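Local atomic coordinates of isochorismatase family protein (Enterococcus faecalis, PDB entry 2A67), a protein that probably acts as a hydrolase of the isochorismatase family, although its substrate and exact function remain unknown. Residues Y24-V29 with Q65-L70; Q35-Y40 with K69-P74; Q110-V115 with A147-H152; V39-Q42 with P46-F49. All coordinates share one frame; numbering follows the deposited sequence. Where two conformers were deposited one is given.

Contact 1 of 4, residues Y24-V29 with Q65-L70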
loop_
_atom_site.group_PDB
_atom_site.type_symbol
_atom_site.label_atom_id
_atom_site.label_comp_id
_atom_site.label_asym_id
_atom_site.label_seq_id
_atom_site.Cartn_x
_atom_site.Cartn_y
_atom_site.Cartn_z
ATOM N N TYR D 24 0.869 11.499 17.137
ATOM C CA TYR D 24 -0.475 11.598 17.688
ATOM C C TYR D 24 -0.793 10.465 18.688
ATOM O O TYR D 24 -0.732 9.252 18.345
ATOM C CB TYR D 24 -1.480 11.587 16.545
ATOM C CG TYR D 24 -2.915 11.752 16.971
ATOM C CD1 TYR D 24 -3.390 12.974 17.501
ATOM C CD2 TYR D 24 -3.823 10.687 16.846
ATOM C CE1 TYR D 24 -4.744 13.110 17.907
ATOM C CE2 TYR D 24 -5.161 10.822 17.221
ATOM C CZ TYR D 24 -5.608 12.021 17.749
ATOM O OH TYR D 24 -6.921 12.125 18.114
ATOM N N ARG D 25 -1.092 10.888 19.918
ATOM C CA ARG D 25 -1.414 10.027 21.036
ATOM C C ARG D 25 -0.449 8.865 21.228
ATOM O O ARG D 25 -0.887 7.747 21.493
ATOM C CB ARG D 25 -2.871 9.529 20.924
ATOM C CG ARG D 25 -3.829 10.692 20.823
ATOM C CD ARG D 25 -5.292 10.332 20.924
ATOM N NE ARG D 25 -6.046 11.568 21.165
ATOM C CZ ARG D 25 -7.370 11.683 21.071
ATOM N NH1 ARG D 25 -8.115 10.633 20.741
ATOM N NH2 ARG D 25 -7.951 12.855 21.290
ATOM N N LEU D 26 0.852 9.131 21.130
ATOM C CA LEU D 26 1.889 8.100 21.267
ATOM C C LEU D 26 1.938 7.389 22.615
ATOM O O LEU D 26 2.146 6.152 22.655
ATOM C CB LEU D 26 3.281 8.656 20.925
ATOM C CG LEU D 26 4.418 7.619 20.803
ATOM C CD1 LEU D 26 4.181 6.625 19.650
ATOM C CD2 LEU D 26 5.786 8.273 20.721
ATOM N N PRO D 27 1.820 8.144 23.741
ATOM C CA PRO D 27 1.830 7.411 25.020
ATOM C C PRO D 27 0.856 6.234 25.052
ATOM O O PRO D 27 1.275 5.149 25.425
ATOM C CB PRO D 27 1.447 8.483 26.050
ATOM C CG PRO D 27 1.995 9.777 25.441
ATOM C CD PRO D 27 1.756 9.611 23.941
ATOM N N ALA D 28 -0.405 6.441 24.665
ATOM C CA ALA D 28 -1.409 5.358 24.719
ATOM C C ALA D 28 -1.125 4.271 23.706
ATOM O O ALA D 28 -1.488 3.134 23.931
ATOM C CB ALA D 28 -2.838 5.895 24.548
ATOM N N VAL D 29 -0.481 4.613 22.571
ATOM C CA VAL D 29 -0.152 3.603 21.567
ATOM C C VAL D 29 0.894 2.640 22.165
ATOM O O VAL D 29 0.741 1.431 22.129
ATOM C CB VAL D 29 0.362 4.262 20.237
ATOM C CG1 VAL D 29 1.066 3.236 19.347
ATOM C CG2 VAL D 29 -0.784 4.900 19.504
ATOM N N GLN D 65 17.336 4.331 18.036
ATOM C CA GLN D 65 16.949 3.321 19.019
ATOM C C GLN D 65 15.442 3.405 19.231
ATOM O O GLN D 65 14.834 4.458 18.967
ATOM C CB GLN D 65 17.672 3.516 20.357
ATOM C CG GLN D 65 19.234 3.416 20.368
ATOM C CD GLN D 65 19.749 3.590 21.772
ATOM O OE1 GLN D 65 19.809 4.720 22.245
ATOM N NE2 GLN D 65 20.109 2.478 22.469
ATOM N N LEU D 66 14.874 2.295 19.742
ATOM C CA LEU D 66 13.469 2.150 20.094
ATOM C C LEU D 66 13.148 2.990 21.308
ATOM O O LEU D 66 13.988 3.180 22.200
ATOM C CB LEU D 66 13.123 0.661 20.385
ATOM C CG LEU D 66 13.388 -0.389 19.292
ATOM C CD1 LEU D 66 13.225 -1.837 19.755
ATOM C CD2 LEU D 66 12.557 -0.131 18.068
ATOM N N PHE D 67 11.945 3.545 21.321
ATOM C CA PHE D 67 11.479 4.283 22.482
ATOM C C PHE D 67 11.757 3.458 23.712
ATOM O O PHE D 67 11.443 2.261 23.730
ATOM C CB PHE D 67 9.968 4.476 22.395
ATOM C CG PHE D 67 9.555 5.392 21.296
ATOM C CD1 PHE D 67 9.839 6.757 21.370
ATOM C CD2 PHE D 67 8.884 4.904 20.193
ATOM C CE1 PHE D 67 9.449 7.618 20.355
ATOM C CE2 PHE D 67 8.485 5.762 19.174
ATOM C CZ PHE D 67 8.788 7.123 19.251
ATOM N N GLU D 68 12.295 4.095 24.744
ATOM C CA GLU D 68 12.644 3.417 25.994
ATOM C C GLU D 68 11.483 2.712 26.669
ATOM O O GLU D 68 11.690 1.713 27.340
ATOM C CB GLU D 68 13.194 4.423 27.004
ATOM C CG GLU D 68 14.476 5.046 26.562
ATOM C CD GLU D 68 15.663 4.422 27.237
ATOM O OE1 GLU D 68 15.813 3.172 27.205
ATOM O OE2 GLU D 68 16.445 5.204 27.811
ATOM N N LYS D 69 10.281 3.252 26.529
ATOM C CA LYS D 69 9.096 2.682 27.212
ATOM C C LYS D 69 8.687 1.284 26.714
ATOM O O LYS D 69 7.941 0.560 27.423
ATOM C CB LYS D 69 7.897 3.632 27.094
ATOM C CG LYS D 69 6.815 3.483 28.196
ATOM C CD LYS D 69 5.476 3.805 27.516
ATOM C CE LYS D 69 4.425 4.486 28.420
ATOM N NZ LYS D 69 3.369 5.130 27.550
ATOM N N LEU D 70 9.135 0.915 25.508
ATOM C CA LEU D 70 8.812 -0.416 24.939
ATOM C C LEU D 70 9.563 -1.547 25.636
ATOM O O LEU D 70 10.767 -1.449 25.856
ATOM C CB LEU D 70 9.093 -0.462 23.426
ATOM C CG LEU D 70 8.137 0.287 22.486
ATOM C CD1 LEU D 70 8.733 0.333 21.124
ATOM C CD2 LEU D 70 6.724 -0.361 22.438
#
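Leu26 and Phe67 meet where the first turn of helix 26-42 faces the loop 65-70, and the two side chains approach from opposite directions. The contact is made by one methyl group: CD2 of Leu26 sits over a face of the Phe67 ring, 4.0 Å from its centroid and 29° off the ring normal, which meets the geometry of a CH-pi interaction. It is displaced toward the far end of the ring, its nearest atom being Phe67 CZ, 3.5 Å from Leu26 CD2. The torsions explain the meeting. In Leu26 the CG atom is trans to the backbone N (chi1 -170°), which carries the branch out toward the loop, while the Phe67 ring swings to the side of its own N (chi1 -68°) and offers a face to the helix. Leu30 of the same helix and Glu17 also touch Phe67.

Two residues after Phe67, Lys69 reaches toward the helix. Its chain bends at chi2 and chi3, bringing NZ to 3.0 Å from Pro27 O and to 4.1 Å from Pro27 CB. The ammonium group has its main partner further along, in a salt bridge with Asp31. A type I turn from Phe67 to Leu70, closed by Leu70 N to Phe67 O at 3.2 Å, sends both side chains toward the helix. The chemistry is thus divided: a buried leucine packs against an aromatic face, whereas the exposed lysine supplies positive charge beside the first helical turn, where it probably offsets the carboxylate of Asp31.

Contact 2 of 4, residues Q35-Y40 with K69-P74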
loop_
_atom_site.group_PDB
_atom_site.type_symbol
_atom_site.label_atom_id
_atom_site.label_comp_id
_atom_site.label_asym_id
_atom_site.label_seq_id
_atom_site.Cartn_x
_atom_site.Cartn_y
_atom_site.Cartn_z
ATOM N N GLN D 35 1.107 -4.015 26.110
ATOM C CA GLN D 35 0.106 -5.052 26.499
ATOM C C GLN D 35 0.132 -6.244 25.538
ATOM O O GLN D 35 0.075 -7.411 25.969
ATOM C CB GLN D 35 -1.312 -4.484 26.562
ATOM C CG GLN D 35 -1.580 -3.537 27.717
ATOM C CD GLN D 35 -3.068 -3.287 27.942
ATOM O OE1 GLN D 35 -3.562 -3.366 29.105
ATOM N NE2 GLN D 35 -3.823 -3.048 26.844
ATOM N N ARG D 36 0.259 -5.960 24.240
ATOM C CA ARG D 36 0.359 -7.035 23.247
ATOM C C ARG D 36 1.646 -7.794 23.399
ATOM O O ARG D 36 1.663 -9.005 23.312
ATOM C CB ARG D 36 0.223 -6.489 21.815
ATOM C CG ARG D 36 -1.026 -5.665 21.583
ATOM C CD ARG D 36 -2.269 -6.545 21.964
ATOM N NE ARG D 36 -2.324 -7.742 21.115
ATOM C CZ ARG D 36 -2.927 -8.875 21.456
ATOM N NH1 ARG D 36 -3.482 -8.992 22.656
ATOM N NH2 ARG D 36 -2.964 -9.885 20.611
ATOM N N ILE D 37 2.762 -7.062 23.543
ATOM C CA ILE D 37 4.063 -7.672 23.816
ATOM C C ILE D 37 3.917 -8.693 24.935
ATOM O O ILE D 37 4.388 -9.813 24.826
ATOM C CB ILE D 37 5.121 -6.581 24.185
ATOM C CG1 ILE D 37 5.565 -5.872 22.884
ATOM C CG2 ILE D 37 6.322 -7.190 24.914
ATOM C CD1 ILE D 37 6.524 -4.662 23.131
ATOM N N ALA D 38 3.302 -8.274 26.028
ATOM C CA ALA D 38 3.172 -9.136 27.186
ATOM C C ALA D 38 2.401 -10.429 26.834
ATOM O O ALA D 38 2.829 -11.512 27.203
ATOM C CB ALA D 38 2.530 -8.361 28.384
ATOM N N VAL D 39 1.356 -10.333 26.025
ATOM C CA VAL D 39 0.600 -11.557 25.587
ATOM C C VAL D 39 1.498 -12.467 24.715
ATOM O O VAL D 39 1.510 -13.678 24.847
ATOM C CB VAL D 39 -0.646 -11.167 24.768
ATOM C CG1 VAL D 39 -1.262 -12.357 24.032
ATOM C CG2 VAL D 39 -1.696 -10.409 25.618
ATOM N N TYR D 40 2.265 -11.873 23.808
ATOM C CA TYR D 40 3.179 -12.658 22.976
ATOM C C TYR D 40 4.233 -13.366 23.798
ATOM O O TYR D 40 4.523 -14.538 23.527
ATOM C CB TYR D 40 3.792 -11.767 21.866
ATOM C CG TYR D 40 2.838 -11.662 20.712
ATOM C CD1 TYR D 40 1.713 -10.847 20.803
ATOM C CD2 TYR D 40 3.042 -12.400 19.551
ATOM C CE1 TYR D 40 0.789 -10.762 19.771
ATOM C CE2 TYR D 40 2.137 -12.296 18.474
ATOM C CZ TYR D 40 1.024 -11.483 18.600
ATOM O OH TYR D 40 0.111 -11.389 17.570
ATOM N N LYS D 69 10.281 3.252 26.529
ATOM C CA LYS D 69 9.096 2.682 27.212
ATOM C C LYS D 69 8.687 1.284 26.714
ATOM O O LYS D 69 7.941 0.560 27.423
ATOM C CB LYS D 69 7.897 3.632 27.094
ATOM C CG LYS D 69 6.815 3.483 28.196
ATOM C CD LYS D 69 5.476 3.805 27.516
ATOM C CE LYS D 69 4.425 4.486 28.420
ATOM N NZ LYS D 69 3.369 5.130 27.550
ATOM N N LEU D 70 9.135 0.915 25.508
ATOM C CA LEU D 70 8.812 -0.416 24.939
ATOM C C LEU D 70 9.563 -1.547 25.636
ATOM O O LEU D 70 10.767 -1.449 25.856
ATOM C CB LEU D 70 9.093 -0.462 23.426
ATOM C CG LEU D 70 8.137 0.287 22.486
ATOM C CD1 LEU D 70 8.733 0.333 21.124
ATOM C CD2 LEU D 70 6.724 -0.361 22.438
ATOM N N ASP D 71 8.835 -2.623 25.954
ATOM C CA ASP D 71 9.395 -3.820 26.588
ATOM C C ASP D 71 10.102 -4.673 25.551
ATOM O O ASP D 71 9.481 -5.442 24.834
ATOM C CB ASP D 71 8.281 -4.632 27.290
ATOM C CG ASP D 71 8.796 -5.902 27.962
ATOM O OD1 ASP D 71 9.901 -5.891 28.545
ATOM O OD2 ASP D 71 8.081 -6.926 27.919
ATOM N N THR D 72 11.415 -4.538 25.465
ATOM C CA THR D 72 12.185 -5.391 24.536
ATOM C C THR D 72 12.983 -6.430 25.318
ATOM O O THR D 72 13.234 -6.207 26.494
ATOM C CB THR D 72 13.144 -4.564 23.648
ATOM O OG1 THR D 72 14.215 -4.066 24.460
ATOM C CG2 THR D 72 12.423 -3.366 23.083
ATOM N N GLN D 73 13.370 -7.551 24.688
ATOM C CA GLN D 73 14.297 -8.499 25.287
ATOM C C GLN D 73 15.229 -8.918 24.198
ATOM O O GLN D 73 14.881 -8.748 23.038
ATOM C CB GLN D 73 13.580 -9.737 25.788
ATOM C CG GLN D 73 12.308 -9.443 26.503
ATOM C CD GLN D 73 12.460 -9.307 27.972
ATOM O OE1 GLN D 73 13.235 -8.477 28.459
ATOM N NE2 GLN D 73 11.699 -10.126 28.717
ATOM N N PRO D 74 16.426 -9.467 24.551
ATOM C CA PRO D 74 17.441 -9.900 23.565
ATOM C C PRO D 74 16.963 -11.069 22.722
ATOM O O PRO D 74 17.556 -11.417 21.690
ATOM C CB PRO D 74 18.641 -10.318 24.440
ATOM C CG PRO D 74 18.071 -10.564 25.782
ATOM C CD PRO D 74 16.892 -9.657 25.941
#
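Ile37 faces Leu70 and Asp71 across a buried contact of the Rossmann-like alpha/beta fold, in which helix 26-42 packs on a parallel sheet and the irregular segment 69-74 runs along the helix toward strand 77-81. Ile37 also touches Leu7 and Leu9 of strand 5-10, so it packs against both sheet and loop. Leu70 comes first: its CD2 lies 4.4 Å from Ile37 CD1, a loose apolar approach, and the same side chain also touches Val33 and Asn34 on the helix and Phe49 on strand 47-52.

Asp71 follows and is the nearest residue in register, with its CA 7.1 Å from the CA of Ile37. Its backbone carbonyl is met by both arms of the isoleucine: Asp71 O is 3.6 Å from Ile37 CG2 and 3.5 Å from Ile37 CD1. The fork follows from a chi1 of -77°, which sets CG2 trans to the backbone N and CG1 beside it. In one of its two conformers the carboxylate of Asp71 extends away from its own N (chi1 179°), toward the helix, where OD2 stands 3.5 Å from Ile37 CG2 and forms a salt bridge with Arg41 one turn further on.

Beyond it the chain parts from Ile37. Thr72 points its CB away from the helix and packs on Leu66 and Phe49, and the backbone N of Gln73 is hydrogen-bonded to Asp76 OD2.

Contact 3 of 4, residues Q110-V115 with A147-H152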
loop_
_atom_site.group_PDB
_atom_site.type_symbol
_atom_site.label_atom_id
_atom_site.label_comp_id
_atom_site.label_asym_id
_atom_site.label_seq_id
_atom_site.Cartn_x
_atom_site.Cartn_y
_atom_site.Cartn_z
ATOM N N GLN D 110 5.073 5.378 10.526
ATOM C CA GLN D 110 3.874 6.221 10.529
ATOM C C GLN D 110 2.760 5.489 9.784
ATOM O O GLN D 110 3.029 4.818 8.806
ATOM C CB GLN D 110 4.137 7.577 9.820
ATOM C CG GLN D 110 4.926 8.550 10.706
ATOM C CD GLN D 110 5.362 9.766 9.930
ATOM O OE1 GLN D 110 4.565 10.645 9.596
ATOM N NE2 GLN D 110 6.623 9.792 9.595
ATOM N N THR D 111 1.522 5.718 10.213
ATOM C CA THR D 111 0.287 5.115 9.625
ATOM C C THR D 111 0.290 5.013 8.109
ATOM O O THR D 111 0.100 3.932 7.538
ATOM C CB THR D 111 -0.934 5.994 10.000
ATOM O OG1 THR D 111 -0.986 6.116 11.427
ATOM C CG2 THR D 111 -2.285 5.457 9.417
ATOM N N GLU D 112 0.431 6.167 7.454
ATOM C CA GLU D 112 0.222 6.219 6.019
ATOM C C GLU D 112 1.461 5.844 5.196
ATOM O O GLU D 112 1.358 5.641 4.001
ATOM C CB GLU D 112 -0.295 7.597 5.598
ATOM C CG GLU D 112 0.801 8.708 5.559
ATOM C CD GLU D 112 0.991 9.441 6.897
ATOM O OE1 GLU D 112 1.019 8.798 7.965
ATOM O OE2 GLU D 112 1.130 10.687 6.878
ATOM N N PHE D 113 2.606 5.714 5.839
ATOM C CA PHE D 113 3.830 5.406 5.122
ATOM C C PHE D 113 4.223 3.954 5.371
ATOM O O PHE D 113 3.674 3.090 4.739
ATOM C CB PHE D 113 4.943 6.400 5.484
ATOM C CG PHE D 113 4.632 7.825 5.090
ATOM C CD1 PHE D 113 4.537 8.186 3.748
ATOM C CD2 PHE D 113 4.423 8.800 6.058
ATOM C CE1 PHE D 113 4.251 9.561 3.336
ATOM C CE2 PHE D 113 4.153 10.161 5.670
ATOM C CZ PHE D 113 4.060 10.522 4.297
ATOM N N CYS D 114 5.132 3.708 6.306
ATOM C CA CYS D 114 5.724 2.394 6.519
ATOM C C CYS D 114 4.709 1.348 6.972
ATOM O O CYS D 114 4.870 0.164 6.649
ATOM C CB CYS D 114 6.800 2.441 7.605
ATOM S SG CYS D 114 7.993 3.851 7.488
ATOM N N VAL D 115 3.719 1.774 7.735
ATOM C CA VAL D 115 2.715 0.839 8.248
ATOM C C VAL D 115 1.790 0.410 7.089
ATOM O O VAL D 115 1.623 -0.798 6.828
ATOM C CB VAL D 115 1.901 1.439 9.476
ATOM C CG1 VAL D 115 0.888 0.439 10.014
ATOM C CG2 VAL D 115 2.847 1.821 10.622
ATOM N N ALA D 147 -5.344 12.524 13.163
ATOM C CA ALA D 147 -6.647 11.860 13.364
ATOM C C ALA D 147 -7.364 11.482 12.035
ATOM O O ALA D 147 -7.900 10.389 11.888
ATOM C CB ALA D 147 -7.544 12.728 14.233
ATOM N N GLN D 148 -7.359 12.389 11.059
ATOM C CA GLN D 148 -8.017 12.151 9.770
ATOM C C GLN D 148 -7.270 11.111 8.940
ATOM O O GLN D 148 -7.895 10.267 8.260
ATOM C CB GLN D 148 -8.067 13.453 8.954
ATOM C CG GLN D 148 -9.000 14.533 9.465
ATOM C CD GLN D 148 -8.931 15.757 8.584
ATOM O OE1 GLN D 148 -7.912 16.441 8.546
ATOM N NE2 GLN D 148 -9.987 16.016 7.840
ATOM N N ILE D 149 -5.937 11.193 8.982
ATOM C CA ILE D 149 -5.049 10.227 8.293
ATOM C C ILE D 149 -5.226 8.815 8.850
ATOM O O ILE D 149 -5.353 7.848 8.081
ATOM C CB ILE D 149 -3.547 10.616 8.362
ATOM C CG1 ILE D 149 -3.290 11.980 7.683
ATOM C CG2 ILE D 149 -2.661 9.471 7.710
ATOM C CD1 ILE D 149 -1.958 12.612 8.114
ATOM N N ILE D 150 -5.219 8.712 10.181
ATOM C CA ILE D 150 -5.463 7.453 10.875
ATOM C C ILE D 150 -6.824 6.875 10.552
ATOM O O ILE D 150 -6.923 5.687 10.231
ATOM C CB ILE D 150 -5.274 7.585 12.390
ATOM C CG1 ILE D 150 -3.789 7.692 12.719
ATOM C CG2 ILE D 150 -5.839 6.336 13.112
ATOM C CD1 ILE D 150 -3.482 8.353 14.035
ATOM N N GLN D 151 -7.876 7.686 10.660
ATOM C CA GLN D 151 -9.224 7.253 10.280
ATOM C C GLN D 151 -9.274 6.696 8.831
ATOM O O GLN D 151 -9.819 5.601 8.548
ATOM C CB GLN D 151 -10.196 8.426 10.483
ATOM C CG GLN D 151 -11.608 8.242 9.993
ATOM C CD GLN D 151 -12.446 9.558 10.123
ATOM O OE1 GLN D 151 -12.117 10.633 9.537
ATOM N NE2 GLN D 151 -13.546 9.470 10.922
ATOM N N HIS D 152 -8.715 7.472 7.914
ATOM C CA HIS D 152 -8.691 7.112 6.503
ATOM C C HIS D 152 -8.038 5.751 6.237
ATOM O O HIS D 152 -8.629 4.936 5.567
ATOM C CB HIS D 152 -7.954 8.206 5.705
ATOM C CG HIS D 152 -7.859 7.946 4.227
ATOM N ND1 HIS D 152 -8.964 7.855 3.401
ATOM C CD2 HIS D 152 -6.771 7.824 3.420
ATOM C CE1 HIS D 152 -8.557 7.719 2.144
ATOM N NE2 HIS D 152 -7.231 7.674 2.136
#
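Glu112 lies against Ile149 from its CB to its carboxylate, in a buried contact between the first turn of helix 111-125 and helix 146-157. CB begins it, 3.7 Å from Ile149 CG2. Next, CG sits between the backbone N and the carbonyl carbon (chi1 77°), where it lies over the centre of one face of the Phe113 ring and 4.1 Å from Ile149 CG2. A bend at chi2 carries the carboxylate across the isoleucine, putting CD 3.7 Å from Ile149 CG2. At the tip both oxygens pack on Ile149, OE1 3.7 Å from its CG2 and OE2 3.8 Å from its CD1; OE1 is in addition hydrogen-bonded to Thr138 OG1.

Thr111 crosses Ile150 at about a right angle, its OG1 3.5 Å from Ile150 CG1 and hydrogen-bonded to Thr136. The axes of segments 111-115 and 147-152 approach to 10.4 Å, at 54°. The second subunit closes over this region: its Arg120 donates a hydrogen bond through NH1 to Glu112 O, and its Ile156 packs on Glu112. A cis peptide precedes Gln110, and the helix start carries Cys114; both features are consistent with the nucleophile region of isochorismatase-like cysteine hydrolases.

Contact 4 of 4, residues V39-Q42 with P46-F49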
loop_
_atom_site.group_PDB
_atom_site.type_symbol
_atom_site.label_atom_id
_atom_site.label_comp_id
_atom_site.label_asym_id
_atom_site.label_seq_id
_atom_site.Cartn_x
_atom_site.Cartn_y
_atom_site.Cartn_z
ATOM N N VAL D 39 1.356 -10.333 26.025
ATOM C CA VAL D 39 0.600 -11.557 25.587
ATOM C C VAL D 39 1.498 -12.467 24.715
ATOM O O VAL D 39 1.510 -13.678 24.847
ATOM C CB VAL D 39 -0.646 -11.167 24.768
ATOM C CG1 VAL D 39 -1.262 -12.357 24.032
ATOM C CG2 VAL D 39 -1.696 -10.409 25.618
ATOM N N TYR D 40 2.265 -11.873 23.808
ATOM C CA TYR D 40 3.179 -12.658 22.976
ATOM C C TYR D 40 4.233 -13.366 23.798
ATOM O O TYR D 40 4.523 -14.538 23.527
ATOM C CB TYR D 40 3.792 -11.767 21.866
ATOM C CG TYR D 40 2.838 -11.662 20.712
ATOM C CD1 TYR D 40 1.713 -10.847 20.803
ATOM C CD2 TYR D 40 3.042 -12.400 19.551
ATOM C CE1 TYR D 40 0.789 -10.762 19.771
ATOM C CE2 TYR D 40 2.137 -12.296 18.474
ATOM C CZ TYR D 40 1.024 -11.483 18.600
ATOM O OH TYR D 40 0.111 -11.389 17.570
ATOM N N ARG D 41 4.749 -12.702 24.833
ATOM C CA ARG D 41 5.760 -13.329 25.743
ATOM C C ARG D 41 5.198 -14.518 26.492
ATOM O O ARG D 41 5.809 -15.592 26.519
ATOM C CB ARG D 41 6.317 -12.319 26.747
ATOM C CG ARG D 41 7.173 -11.188 26.063
ATOM C CD ARG D 41 8.235 -10.584 27.011
ATOM N NE ARG D 41 8.746 -9.373 26.396
ATOM C CZ ARG D 41 9.455 -9.345 25.270
ATOM N NH1 ARG D 41 9.834 -10.480 24.668
ATOM N NH2 ARG D 41 9.833 -8.185 24.777
ATOM N N GLN D 42 4.005 -14.325 27.055
ATOM C CA GLN D 42 3.246 -15.401 27.713
ATOM C C GLN D 42 3.066 -16.630 26.825
ATOM O O GLN D 42 3.124 -17.775 27.314
ATOM C CB GLN D 42 1.825 -14.936 28.000
ATOM C CG GLN D 42 1.542 -13.751 28.928
ATOM C CD GLN D 42 0.035 -13.324 28.788
ATOM O OE1 GLN D 42 -0.847 -14.170 28.496
ATOM N NE2 GLN D 42 -0.247 -12.016 28.972
ATOM N N PRO D 46 6.733 -15.140 18.627
ATOM C CA PRO D 46 7.790 -14.203 18.166
ATOM C C PRO D 46 7.350 -12.723 18.119
ATOM O O PRO D 46 6.249 -12.414 17.671
ATOM C CB PRO D 46 8.126 -14.707 16.763
ATOM C CG PRO D 46 7.417 -15.985 16.535
ATOM C CD PRO D 46 6.328 -16.120 17.580
ATOM N N ILE D 47 8.230 -11.819 18.556
ATOM C CA ILE D 47 7.988 -10.397 18.530
ATOM C C ILE D 47 9.159 -9.820 17.689
ATOM O O ILE D 47 10.327 -10.136 17.946
ATOM C CB ILE D 47 8.025 -9.721 19.922
ATOM C CG1 ILE D 47 6.969 -10.374 20.881
ATOM C CG2 ILE D 47 7.960 -8.133 19.720
ATOM C CD1 ILE D 47 7.184 -10.062 22.348
ATOM N N ILE D 48 8.813 -9.067 16.659
ATOM C CA ILE D 48 9.792 -8.580 15.652
ATOM C C ILE D 48 9.690 -7.072 15.587
ATOM O O ILE D 48 8.641 -6.523 15.213
ATOM C CB ILE D 48 9.523 -9.155 14.274
ATOM C CG1 ILE D 48 9.464 -10.687 14.319
ATOM C CG2 ILE D 48 10.623 -8.686 13.226
ATOM C CD1 ILE D 48 8.713 -11.351 13.138
ATOM N N PHE D 49 10.782 -6.381 15.945
ATOM C CA PHE D 49 10.831 -4.941 15.835
ATOM C C PHE D 49 11.495 -4.573 14.510
ATOM O O PHE D 49 12.564 -5.109 14.168
ATOM C CB PHE D 49 11.676 -4.343 16.959
ATOM C CG PHE D 49 11.037 -4.406 18.304
ATOM C CD1 PHE D 49 11.312 -5.473 19.167
ATOM C CD2 PHE D 49 10.170 -3.413 18.721
ATOM C CE1 PHE D 49 10.750 -5.529 20.397
ATOM C CE2 PHE D 49 9.593 -3.479 19.990
ATOM C CZ PHE D 49 9.890 -4.536 20.812
#
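The guanidinium group of Arg41 carries Ile47 CD1 over one of its faces, 3.5 Å above the plane and offset toward the rim, with NH1 the nearest atom. The ring of Tyr40 is met at a slant by Ile47 CG1 and by the carbonyl oxygen of Pro46, while Arg36 O lies in plane at its edge. Pro46 O is 3.7 Å from Tyr40 CD2. Ile47 thus fits between two successive side chains of the helix: CG1 abuts Tyr40 CB at 3.6 Å, and CD1, the next atom out, reaches the arginine.

Arg41 crosses Ile47 at about a right angle. Its chain is extended from CG to NE and then turns at the end (chi4 -66°), which lays the planar group over the methyl. A salt bridge from NH1 to Asp76 probably limits its rotation. Tyr40 OH, at the far end of the ring, is hydrogen-bonded to Glu105 and Arg5.

The contact closes the tight connection between helix 26-42 and strand 47-52, the second half of a beta-alpha-beta crossover that starts at strand 5-10. In the sheet, strand 47-52 runs parallel between 5-10 and 77-81, and Tyr40 also touches Leu7 of strand 5-10.

Overall arrangement
From the N terminus, the chain leaves strand 5-10; contact 1 begins at the start of helix 26-42 and contacts 2 and 4 further along it. Contact 4 closes the shortest loop, the turn into strand 47-52; it nests inside the loop of contact 1 and starts from the same stretch as contact 2. Contacts 1 and 2 overlap in a staggered way: each ends on the chain before strand 77-81, sharing Lys69 and Leu70, so successive parts of the helix meet successive parts of that segment. Contacts 2 and 4 have centres about 6 Å apart. Contact 3 follows in series, joining helices 111-125 and 146-157 on the opposite side of the chain's centre from contacts 2 and 4; Tyr24 of contact 1 touches Ile150 of contact 3.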